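Local coordinates for A151R (PDB 7CMA), which is a zinc-binding non-structural protein of African swine fever virus whose biochemical activity is unsettled, though it may act as an oxygenase, at residues Leu11-Lys16 with Tyr146-Ile151; Lys91-Glu96 with His130-Arg135; Tyr102-Leu107 with Lys115-Phe120. All coordinates share one frame; numbering follows the deposited sequence.

Interaction 1. Residues Leu11-Lys16 with Tyr146-Ile151; sequences LLHKEK and YPFTNI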
loop_
_atom_site.group_PDB
_atom_site.type_symbol
_atom_site.label_atom_id
_atom_site.label_comp_id
_atom_site.label_asym_id
_atom_site.label_seq_id
_atom_site.Cartn_x
_atom_site.Cartn_y
_atom_site.Cartn_z
ATOM N N LEU A 11 -6.845 6.642 -8.178
ATOM C CA LEU A 11 -7.563 5.815 -9.185
ATOM C C LEU A 11 -7.471 4.340 -8.781
ATOM O O LEU A 11 -8.433 3.598 -9.032
ATOM C CB LEU A 11 -6.964 6.055 -10.574
ATOM C CG LEU A 11 -7.202 7.449 -11.156
ATOM C CD1 LEU A 11 -6.756 7.513 -12.609
ATOM C CD2 LEU A 11 -8.663 7.853 -11.027
ATOM N N LEU A 12 -6.369 3.940 -8.146
ATOM C CA LEU A 12 -6.185 2.560 -7.631
ATOM C C LEU A 12 -7.126 2.332 -6.437
ATOM O O LEU A 12 -7.793 1.284 -6.414
ATOM C CB LEU A 12 -4.724 2.343 -7.234
ATOM C CG LEU A 12 -4.430 0.984 -6.600
ATOM C CD1 LEU A 12 -4.729 -0.143 -7.579
ATOM C CD2 LEU A 12 -2.991 0.907 -6.112
ATOM N N HIS A 13 -7.159 3.265 -5.481
ATOM C CA HIS A 13 -8.120 3.222 -4.341
ATOM C C HIS A 13 -9.550 3.094 -4.876
ATOM O O HIS A 13 -10.263 2.180 -4.425
ATOM C CB HIS A 13 -7.955 4.451 -3.436
ATOM C CG HIS A 13 -9.061 4.620 -2.445
ATOM N ND1 HIS A 13 -9.115 3.895 -1.267
ATOM C CD2 HIS A 13 -10.159 5.409 -2.456
ATOM C CE1 HIS A 13 -10.178 4.257 -0.581
ATOM N NE2 HIS A 13 -10.847 5.171 -1.297
ATOM N N LYS A 14 -9.902 3.899 -5.886
ATOM C CA LYS A 14 -11.231 3.856 -6.557
ATOM C C LYS A 14 -11.498 2.435 -7.071
ATOM O O LYS A 14 -12.571 1.884 -6.761
ATOM C CB LYS A 14 -11.288 4.870 -7.705
ATOM C CG LYS A 14 -12.410 4.651 -8.709
ATOM C CD LYS A 14 -12.461 5.699 -9.798
ATOM C CE LYS A 14 -13.740 5.648 -10.607
ATOM N NZ LYS A 14 -14.260 7.007 -10.891
ATOM N N GLU A 15 -10.605 1.906 -7.908
ATOM C CA GLU A 15 -10.796 0.579 -8.546
ATOM C C GLU A 15 -11.000 -0.479 -7.454
ATOM O O GLU A 15 -11.880 -1.344 -7.628
ATOM C CB GLU A 15 -9.613 0.238 -9.453
ATOM C CG GLU A 15 -9.987 -0.685 -10.602
ATOM C CD GLU A 15 -11.007 -0.119 -11.580
ATOM O OE1 GLU A 15 -11.149 1.123 -11.646
ATOM O OE2 GLU A 15 -11.669 -0.922 -12.263
ATOM N N LYS A 16 -10.264 -0.372 -6.343
ATOM C CA LYS A 16 -10.288 -1.391 -5.262
ATOM C C LYS A 16 -11.592 -1.248 -4.461
ATOM O O LYS A 16 -12.210 -2.270 -4.178
ATOM C CB LYS A 16 -9.056 -1.258 -4.363
ATOM C CG LYS A 16 -7.760 -1.792 -4.959
ATOM C CD LYS A 16 -6.787 -2.336 -3.929
ATOM C CE LYS A 16 -5.576 -1.451 -3.725
ATOM N NZ LYS A 16 -5.946 -0.139 -3.142
ATOM N N TYR A 146 -12.892 -4.318 6.538
ATOM C CA TYR A 146 -12.161 -3.907 5.312
ATOM C C TYR A 146 -11.217 -2.761 5.660
ATOM O O TYR A 146 -11.523 -1.927 6.510
ATOM C CB TYR A 146 -13.149 -3.515 4.213
ATOM C CG TYR A 146 -13.880 -4.672 3.580
ATOM C CD1 TYR A 146 -13.205 -5.607 2.811
ATOM C CD2 TYR A 146 -15.254 -4.807 3.705
ATOM C CE1 TYR A 146 -13.867 -6.673 2.228
ATOM C CE2 TYR A 146 -15.932 -5.864 3.124
ATOM C CZ TYR A 146 -15.242 -6.773 2.342
ATOM O OH TYR A 146 -15.907 -7.808 1.759
ATOM N N PRO A 147 -10.027 -2.686 5.029
ATOM C CA PRO A 147 -9.137 -1.547 5.228
ATOM C C PRO A 147 -9.817 -0.205 4.894
ATOM O O PRO A 147 -9.429 0.804 5.467
ATOM C CB PRO A 147 -7.957 -1.826 4.277
ATOM C CG PRO A 147 -8.513 -2.802 3.250
ATOM C CD PRO A 147 -9.542 -3.617 4.001
ATOM N N PHE A 148 -10.866 -0.243 4.066
ATOM C CA PHE A 148 -11.656 0.947 3.650
ATOM C C PHE A 148 -12.507 1.431 4.831
ATOM O O PHE A 148 -13.458 0.726 5.194
ATOM C CB PHE A 148 -12.545 0.610 2.448
ATOM C CG PHE A 148 -11.821 -0.006 1.277
ATOM C CD1 PHE A 148 -10.922 0.737 0.525
ATOM C CD2 PHE A 148 -12.007 -1.342 0.949
ATOM C CE1 PHE A 148 -10.242 0.162 -0.537
ATOM C CE2 PHE A 148 -11.324 -1.915 -0.114
ATOM C CZ PHE A 148 -10.443 -1.162 -0.854
ATOM N N THR A 149 -12.235 2.640 5.332
ATOM C CA THR A 149 -12.944 3.250 6.487
ATOM C C THR A 149 -14.402 3.547 6.108
ATOM O O THR A 149 -15.218 3.717 7.033
ATOM C CB THR A 149 -12.253 4.530 6.981
ATOM O OG1 THR A 149 -12.255 5.470 5.906
ATOM C CG2 THR A 149 -10.841 4.294 7.474
ATOM N N ASN A 150 -14.721 3.569 4.808
ATOM C CA ASN A 150 -16.068 3.968 4.316
ATOM C C ASN A 150 -16.993 2.749 4.269
ATOM O O ASN A 150 -18.180 2.934 3.946
ATOM C CB ASN A 150 -16.004 4.643 2.948
ATOM C CG ASN A 150 -15.282 5.968 2.995
ATOM O OD1 ASN A 150 -15.748 6.912 3.630
ATOM N ND2 ASN A 150 -14.084 6.005 2.435
ATOM N N ILE A 151 -16.476 1.548 4.540
ATOM C CA ILE A 151 -17.322 0.327 4.682
ATOM C C ILE A 151 -17.445 -0.008 6.168
ATOM O O ILE A 151 -16.433 -0.406 6.778
ATOM C CB ILE A 151 -16.781 -0.859 3.865
ATOM C CG1 ILE A 151 -16.333 -0.420 2.469
ATOM C CG2 ILE A 151 -17.817 -1.977 3.814
ATOM C CD1 ILE A 151 -16.697 -1.384 1.372
#
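Phe-148 reaches from its loop to the helix that carries His-13 and Lys-16, residues three apart and so on the same side of the helix, and nearly all of this contact rests on that one ring. It is the rim of the ring that is used. CD1 of Phe-148 lies 3.8 Å from His-13 CE1, and CE1 of Phe-148 lies 4.0 Å from His-13 ND1, which sits in the plane of the phenyl ring. At the far corner, CZ of Phe-148 meets Lys-16 CB at 3.8 Å. The two aromatic groups are neither stacked nor T-shaped: their planes are inclined by 61° and their centroids are 5.7 Å apart. A chi1 of 168° puts CG of His-13 anti to the backbone N and brings the imidazole end to the loop; the His-13 and Phe-148 side chains pass each other in opposite directions. Phe-148 opens a type I beta turn ending at Ile-151, closed by Ile-151 N to Phe-148 O at 3.2 Å. The carbonyl oxygens of both residues also accept hydrogen bonds from Arg-135 NH2, which tie the turn to the chain before it. Further along helix 3-28 the phenyl ring rests on Leu-17 and Cys-20, so this is the denser part. Between the two segments themselves the fit is looser: no hydrogen bond crosses, and His-13 and Lys-16 stay partly exposed. Beyond CB the Lys-16 chain bends at three successive torsions, away from the phenyl ring, to the flank of the helix that faces the second subunit. There it packs on Ile-5 of that subunit, and Leu-12 packs on the other subunit's Leu-12.

Interaction 2. Residues Lys91-Glu96 with His130-Arg135; sequences KIWSGE and HIFNDR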
loop_
_atom_site.group_PDB
_atom_site.type_symbol
_atom_site.label_atom_id
_atom_site.label_comp_id
_atom_site.label_asym_id
_atom_site.label_seq_id
_atom_site.Cartn_x
_atom_site.Cartn_y
_atom_site.Cartn_z
ATOM N N LYS A 91 -20.548 6.695 4.685
ATOM C CA LYS A 91 -20.153 5.277 4.876
ATOM C C LYS A 91 -21.292 4.385 4.407
ATOM O O LYS A 91 -22.427 4.872 4.333
ATOM C CB LYS A 91 -19.807 5.017 6.341
ATOM C CG LYS A 91 -18.581 5.750 6.850
ATOM C CD LYS A 91 -18.142 5.292 8.219
ATOM C CE LYS A 91 -17.097 6.193 8.838
ATOM N NZ LYS A 91 -16.651 5.678 10.152
ATOM N N ILE A 92 -21.001 3.109 4.150
ATOM C CA ILE A 92 -22.024 2.155 3.655
ATOM C C ILE A 92 -22.039 0.926 4.565
ATOM O O ILE A 92 -20.972 0.561 5.107
ATOM C CB ILE A 92 -21.776 1.796 2.178
ATOM C CG1 ILE A 92 -20.419 1.120 1.971
ATOM C CG2 ILE A 92 -21.933 3.029 1.300
ATOM C CD1 ILE A 92 -20.360 0.250 0.739
ATOM N N TRP A 93 -23.225 0.362 4.773
ATOM C CA TRP A 93 -23.401 -0.944 5.454
ATOM C C TRP A 93 -23.850 -1.988 4.427
ATOM O O TRP A 93 -24.883 -1.768 3.789
ATOM C CB TRP A 93 -24.408 -0.806 6.601
ATOM C CG TRP A 93 -24.724 -2.102 7.275
ATOM C CD1 TRP A 93 -25.653 -3.022 6.883
ATOM C CD2 TRP A 93 -24.050 -2.671 8.413
ATOM N NE1 TRP A 93 -25.610 -4.116 7.704
ATOM C CE2 TRP A 93 -24.600 -3.955 8.617
ATOM C CE3 TRP A 93 -22.992 -2.257 9.231
ATOM C CZ2 TRP A 93 -24.187 -4.783 9.659
ATOM C CZ3 TRP A 93 -22.585 -3.075 10.260
ATOM C CH2 TRP A 93 -23.175 -4.322 10.468
ATOM N N SER A 94 -23.146 -3.114 4.336
ATOM C CA SER A 94 -23.548 -4.205 3.411
ATOM C C SER A 94 -24.163 -5.367 4.199
ATOM O O SER A 94 -23.499 -5.873 5.125
ATOM C CB SER A 94 -22.395 -4.668 2.571
ATOM O OG SER A 94 -22.826 -5.655 1.643
ATOM N N GLY A 95 -25.316 -5.854 3.740
ATOM C CA GLY A 95 -25.959 -7.080 4.250
ATOM C C GLY A 95 -27.117 -6.763 5.183
ATOM O O GLY A 95 -27.537 -5.593 5.225
ATOM N N GLU A 96 -27.684 -7.793 5.819
ATOM C CA GLU A 96 -28.777 -7.657 6.822
ATOM C C GLU A 96 -28.363 -6.625 7.870
ATOM O O GLU A 96 -27.250 -6.681 8.397
ATOM C CB GLU A 96 -29.083 -9.017 7.457
ATOM C CG GLU A 96 -30.570 -9.297 7.610
ATOM C CD GLU A 96 -31.115 -9.091 9.015
ATOM O OE1 GLU A 96 -31.415 -10.102 9.684
ATOM O OE2 GLU A 96 -31.261 -7.925 9.427
ATOM N N HIS A 130 -25.300 0.911 13.553
ATOM C CA HIS A 130 -24.717 2.237 13.910
ATOM C C HIS A 130 -23.504 2.063 14.838
ATOM O O HIS A 130 -22.537 2.836 14.686
ATOM C CB HIS A 130 -25.785 3.151 14.519
ATOM C CG HIS A 130 -27.008 3.268 13.679
ATOM N ND1 HIS A 130 -27.161 4.262 12.729
ATOM C CD2 HIS A 130 -28.094 2.472 13.573
ATOM C CE1 HIS A 130 -28.312 4.096 12.109
ATOM N NE2 HIS A 130 -28.888 2.991 12.590
ATOM N N ILE A 131 -23.511 1.030 15.688
ATOM C CA ILE A 131 -22.466 0.828 16.737
ATOM C C ILE A 131 -21.126 0.470 16.072
ATOM O O ILE A 131 -20.091 0.594 16.739
ATOM C CB ILE A 131 -22.911 -0.239 17.757
ATOM C CG1 ILE A 131 -21.938 -0.325 18.936
ATOM C CG2 ILE A 131 -23.113 -1.589 17.081
ATOM C CD1 ILE A 131 -22.320 -1.350 19.988
ATOM N N PHE A 132 -21.146 0.064 14.800
ATOM C CA PHE A 132 -19.923 -0.368 14.073
ATOM C C PHE A 132 -19.181 0.851 13.511
ATOM O O PHE A 132 -18.028 0.698 13.083
ATOM C CB PHE A 132 -20.282 -1.371 12.976
ATOM C CG PHE A 132 -20.662 -2.732 13.492
ATOM C CD1 PHE A 132 -19.687 -3.628 13.900
ATOM C CD2 PHE A 132 -21.990 -3.046 13.735
ATOM C CE1 PHE A 132 -20.041 -4.868 14.406
ATOM C CE2 PHE A 132 -22.342 -4.274 14.270
ATOM C CZ PHE A 132 -21.365 -5.181 14.608
ATOM N N ASN A 133 -19.775 2.042 13.637
ATOM C CA ASN A 133 -19.183 3.322 13.164
ATOM C C ASN A 133 -17.831 3.549 13.857
ATOM O O ASN A 133 -16.912 4.016 13.187
ATOM C CB ASN A 133 -20.142 4.490 13.394
ATOM C CG ASN A 133 -19.657 5.785 12.787
ATOM O OD1 ASN A 133 -19.582 6.803 13.474
ATOM N ND2 ASN A 133 -19.361 5.764 11.498
ATOM N N ASP A 134 -17.740 3.280 15.164
ATOM C CA ASP A 134 -16.482 3.417 15.946
ATOM C C ASP A 134 -15.822 2.036 16.092
ATOM O O ASP A 134 -16.314 1.229 16.895
ATOM C CB ASP A 134 -16.747 4.060 17.313
ATOM C CG ASP A 134 -15.502 4.232 18.172
ATOM O OD1 ASP A 134 -14.401 4.072 17.641
ATOM O OD2 ASP A 134 -15.651 4.602 19.346
ATOM N N ARG A 135 -14.706 1.810 15.393
ATOM C CA ARG A 135 -14.045 0.482 15.285
ATOM C C ARG A 135 -13.266 0.189 16.571
ATOM O O ARG A 135 -12.995 -0.995 16.837
ATOM C CB ARG A 135 -13.139 0.446 14.053
ATOM C CG ARG A 135 -13.900 0.568 12.740
ATOM C CD ARG A 135 -12.990 0.475 11.538
ATOM N NE ARG A 135 -13.739 0.311 10.304
ATOM C CZ ARG A 135 -13.180 0.106 9.117
ATOM N NH1 ARG A 135 -11.864 0.056 9.017
ATOM N NH2 ARG A 135 -13.932 -0.032 8.041
#
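Trp-93 and Phe-132 form the apolar half of this contact, both of them buried. CZ3 of the indole comes to 3.5 Å from Phe-132 CD2, and CH2 of Trp-93 lies 3.7 Å from the same carbon. The six-membered ring and the phenyl ring are inclined by 46°, with centroids 5.3 Å apart, a slanted meeting that is neither a stack nor a T. Phe-132 in addition stacks on Trp-138, and Trp-93 packs on Pro-129.

The polar half involves Lys-91 and Asn-133. The lysine chain, extended beyond CG, crosses the asparagine side chain at about a right angle and brings its ammonium end beside the amide; Lys-91 NZ is also 3.5 Å from Asn-133 O.

One hydrogen bond fixes the indole from within its own segment: Trp-93 NE1 donates to Glu-96 O at 3.1 Å. The oxygen lies in the indole plane, although the donor stands well above the carbonyl plane.

Trp-93 also touches Leu-32 and Leu-34 of the neighbouring strand, while Phe-132 touches Thr-99 and Ile-101 of strand 99-104. This is a hydrophobic core over one face of an antiparallel sheet, here at its end strand 90-94, covered by a short 3-10 turn.

Interaction 3. Residues Tyr102-Leu107 with Lys115-Phe120; sequences YFENDL and KCIKDF. With ZN (zinc ion), chain C.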
loop_
_atom_site.group_PDB
_atom_site.type_symbol
_atom_site.label_atom_id
_atom_site.label_comp_id
_atom_site.label_asym_id
_atom_site.label_seq_id
_atom_site.Cartn_x
_atom_site.Cartn_y
_atom_site.Cartn_z
ATOM N N TYR A 102 -22.177 -9.225 21.612
ATOM C CA TYR A 102 -22.097 -9.524 23.061
ATOM C C TYR A 102 -20.926 -8.748 23.660
ATOM O O TYR A 102 -19.826 -8.766 23.064
ATOM C CB TYR A 102 -21.946 -11.029 23.292
ATOM C CG TYR A 102 -21.920 -11.439 24.742
ATOM C CD1 TYR A 102 -23.046 -11.316 25.539
ATOM C CD2 TYR A 102 -20.750 -11.873 25.339
ATOM C CE1 TYR A 102 -23.026 -11.667 26.880
ATOM C CE2 TYR A 102 -20.710 -12.225 26.679
ATOM C CZ TYR A 102 -21.854 -12.133 27.450
ATOM O OH TYR A 102 -21.816 -12.485 28.770
ATOM N N PHE A 103 -21.160 -8.095 24.803
ATOM C CA PHE A 103 -20.124 -7.340 25.551
ATOM C C PHE A 103 -19.422 -8.275 26.536
ATOM O O PHE A 103 -20.125 -8.975 27.289
ATOM C CB PHE A 103 -20.740 -6.152 26.292
ATOM C CG PHE A 103 -19.759 -5.392 27.144
ATOM C CD1 PHE A 103 -18.753 -4.640 26.557
ATOM C CD2 PHE A 103 -19.725 -5.575 28.520
ATOM C CE1 PHE A 103 -17.800 -4.000 27.333
ATOM C CE2 PHE A 103 -18.779 -4.923 29.296
ATOM C CZ PHE A 103 -17.817 -4.139 28.702
ATOM N N GLU A 104 -18.091 -8.194 26.600
ATOM C CA GLU A 104 -17.246 -8.966 27.550
ATOM C C GLU A 104 -15.815 -8.413 27.527
ATOM O O GLU A 104 -15.307 -8.131 26.428
ATOM C CB GLU A 104 -17.259 -10.454 27.192
ATOM C CG GLU A 104 -17.226 -11.366 28.407
ATOM C CD GLU A 104 -16.986 -12.833 28.097
ATOM O OE1 GLU A 104 -17.976 -13.583 27.998
ATOM O OE2 GLU A 104 -15.807 -13.227 27.984
ATOM N N ASN A 105 -15.217 -8.224 28.707
ATOM C CA ASN A 105 -13.805 -7.789 28.876
ATOM C C ASN A 105 -13.577 -6.480 28.103
ATOM O O ASN A 105 -12.500 -6.332 27.489
ATOM C CB ASN A 105 -12.827 -8.883 28.443
ATOM C CG ASN A 105 -11.602 -8.950 29.325
ATOM O OD1 ASN A 105 -11.333 -8.028 30.091
ATOM N ND2 ASN A 105 -10.865 -10.047 29.241
ATOM N N ASP A 106 -14.492 -5.516 28.255
ATOM C CA ASP A 106 -14.350 -4.128 27.732
ATOM C C ASP A 106 -14.192 -4.173 26.209
ATOM O O ASP A 106 -13.608 -3.226 25.648
ATOM C CB ASP A 106 -13.159 -3.412 28.373
ATOM C CG ASP A 106 -13.434 -2.915 29.781
ATOM O OD1 ASP A 106 -14.628 -2.807 30.142
ATOM O OD2 ASP A 106 -12.455 -2.651 30.503
ATOM N N LEU A 107 -14.685 -5.240 25.575
ATOM C CA LEU A 107 -14.708 -5.381 24.095
ATOM C C LEU A 107 -16.086 -5.890 23.656
ATOM O O LEU A 107 -16.759 -6.544 24.470
ATOM C CB LEU A 107 -13.592 -6.337 23.671
ATOM C CG LEU A 107 -12.186 -5.737 23.644
ATOM C CD1 LEU A 107 -11.146 -6.806 23.342
ATOM C CD2 LEU A 107 -12.096 -4.609 22.628
ATOM N N LYS A 115 -14.092 -17.803 17.961
ATOM C CA LYS A 115 -15.202 -18.049 18.904
ATOM C C LYS A 115 -14.802 -17.505 20.273
ATOM O O LYS A 115 -14.391 -18.301 21.133
ATOM C CB LYS A 115 -15.628 -19.518 18.928
ATOM C CG LYS A 115 -14.554 -20.549 18.614
ATOM C CD LYS A 115 -14.895 -21.897 19.210
ATOM C CE LYS A 115 -15.889 -21.797 20.348
ATOM N NZ LYS A 115 -17.202 -22.388 19.999
ATOM N N CYS A 116 -14.906 -16.191 20.446
ATOM C CA CYS A 116 -14.541 -15.546 21.729
ATOM C C CYS A 116 -15.622 -15.863 22.767
ATOM O O CYS A 116 -15.268 -16.036 23.936
ATOM C CB CYS A 116 -14.469 -14.041 21.505
ATOM S SG CYS A 116 -12.937 -13.472 20.728
ATOM N N ILE A 117 -16.879 -15.967 22.339
ATOM C CA ILE A 117 -18.012 -16.147 23.285
ATOM C C ILE A 117 -18.681 -17.516 23.108
ATOM O O ILE A 117 -18.897 -17.921 21.970
ATOM C CB ILE A 117 -19.024 -15.003 23.094
ATOM C CG1 ILE A 117 -18.356 -13.626 23.126
ATOM C CG2 ILE A 117 -20.162 -15.103 24.092
ATOM C CD1 ILE A 117 -17.594 -13.331 24.395
ATOM N N LYS A 118 -19.015 -18.189 24.211
ATOM C CA LYS A 118 -19.714 -19.504 24.190
ATOM C C LYS A 118 -21.223 -19.279 24.376
ATOM O O LYS A 118 -21.598 -18.195 24.855
ATOM C CB LYS A 118 -19.134 -20.432 25.262
ATOM C CG LYS A 118 -19.363 -19.993 26.703
ATOM C CD LYS A 118 -19.731 -21.136 27.633
ATOM C CE LYS A 118 -20.963 -20.853 28.467
ATOM N NZ LYS A 118 -21.860 -22.031 28.539
ATOM N N ASP A 119 -22.045 -20.177 23.822
ATOM C CA ASP A 119 -23.523 -20.026 23.725
ATOM C C ASP A 119 -23.844 -18.627 23.181
ATOM O O ASP A 119 -24.905 -18.077 23.543
ATOM C CB ASP A 119 -24.194 -20.271 25.081
ATOM C CG ASP A 119 -25.683 -20.564 24.993
ATOM O OD1 ASP A 119 -26.101 -21.181 23.994
ATOM O OD2 ASP A 119 -26.409 -20.190 25.934
ATOM N N PHE A 120 -22.967 -18.102 22.320
ATOM C CA PHE A 120 -23.069 -16.736 21.739
ATOM C C PHE A 120 -24.482 -16.519 21.186
ATOM O O PHE A 120 -25.071 -15.445 21.427
ATOM C CB PHE A 120 -22.009 -16.539 20.651
ATOM C CG PHE A 120 -22.052 -15.195 19.967
ATOM C CD1 PHE A 120 -21.547 -14.064 20.591
ATOM C CD2 PHE A 120 -22.609 -15.057 18.705
ATOM C CE1 PHE A 120 -21.581 -12.832 19.958
ATOM C CE2 PHE A 120 -22.656 -13.820 18.081
ATOM C CZ PHE A 120 -22.136 -12.712 18.706
HETATM ZN ZN ZN C . -13.877 -11.447 20.344
#
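Tyr-102 holds CG anti to the backbone N (chi1 -177°), and Ile-117 holds CG1 anti to the carbonyl carbon (chi1 -51°); these rotations let the phenol and the branched chain cross at about a right angle. Both ends of the isoleucine then touch one ring carbon, Tyr-102 CD2, which is 3.5 Å from Ile-117 CG2 and 3.6 Å from Ile-117 CD1. Phe-120 closes in on the tyrosine at its root, with CE1 of Phe-120 3.8 Å from Tyr-102 CB, and its ring edge lies level with Ile-117 CG2. The Glu-104 side chain passes that of Ile-117 in the opposite direction, putting OE1 of Glu-104 3.6 Å from Ile-117 CD1. The strand residues belong to a beta hairpin, 99-104 with 107-109, whose type I' turn is closed in both directions between Glu-104 and Leu-107. This hairpin carries part of a zinc site of three cysteines and one histidine. Cys-116 SG, next in sequence to Ile-117, binds the zinc ion at 2.3 Å, and His-109, Cys-139 and Cys-142 complete the shell. Glu-104 O accepts a hydrogen bond from His-109 NE2, a second-shell bond that probably helps to orient the imidazole whose ND1 holds the metal. Val-123 of helix 120-123 packs against both Tyr-102 and Ile-117.

Overall arrangement
Interaction 2 lies nearest the centre of the chain and includes two buried aromatic rings, whereas interaction 1 is a surface contact and interaction 3 sits at the far zinc-bearing end, partly buried. Interactions 1 and 2 touch: Asn-150 O bonds to Ile-92 N and the arginine of interaction 2 reaches the turn, which is thus bonded to both segments there. Interaction 3 stands apart, its nearest atoms about 7 Å from interaction 2, yet strands 90-94 and 99-104 are consecutive in the chain. Ring-to-ring contacts occur in the first two, beside an aliphatic lysine carbon in interaction 1 and a lysine near an amide in interaction 2; the third has aliphatic-aromatic packing next to a metal ligand.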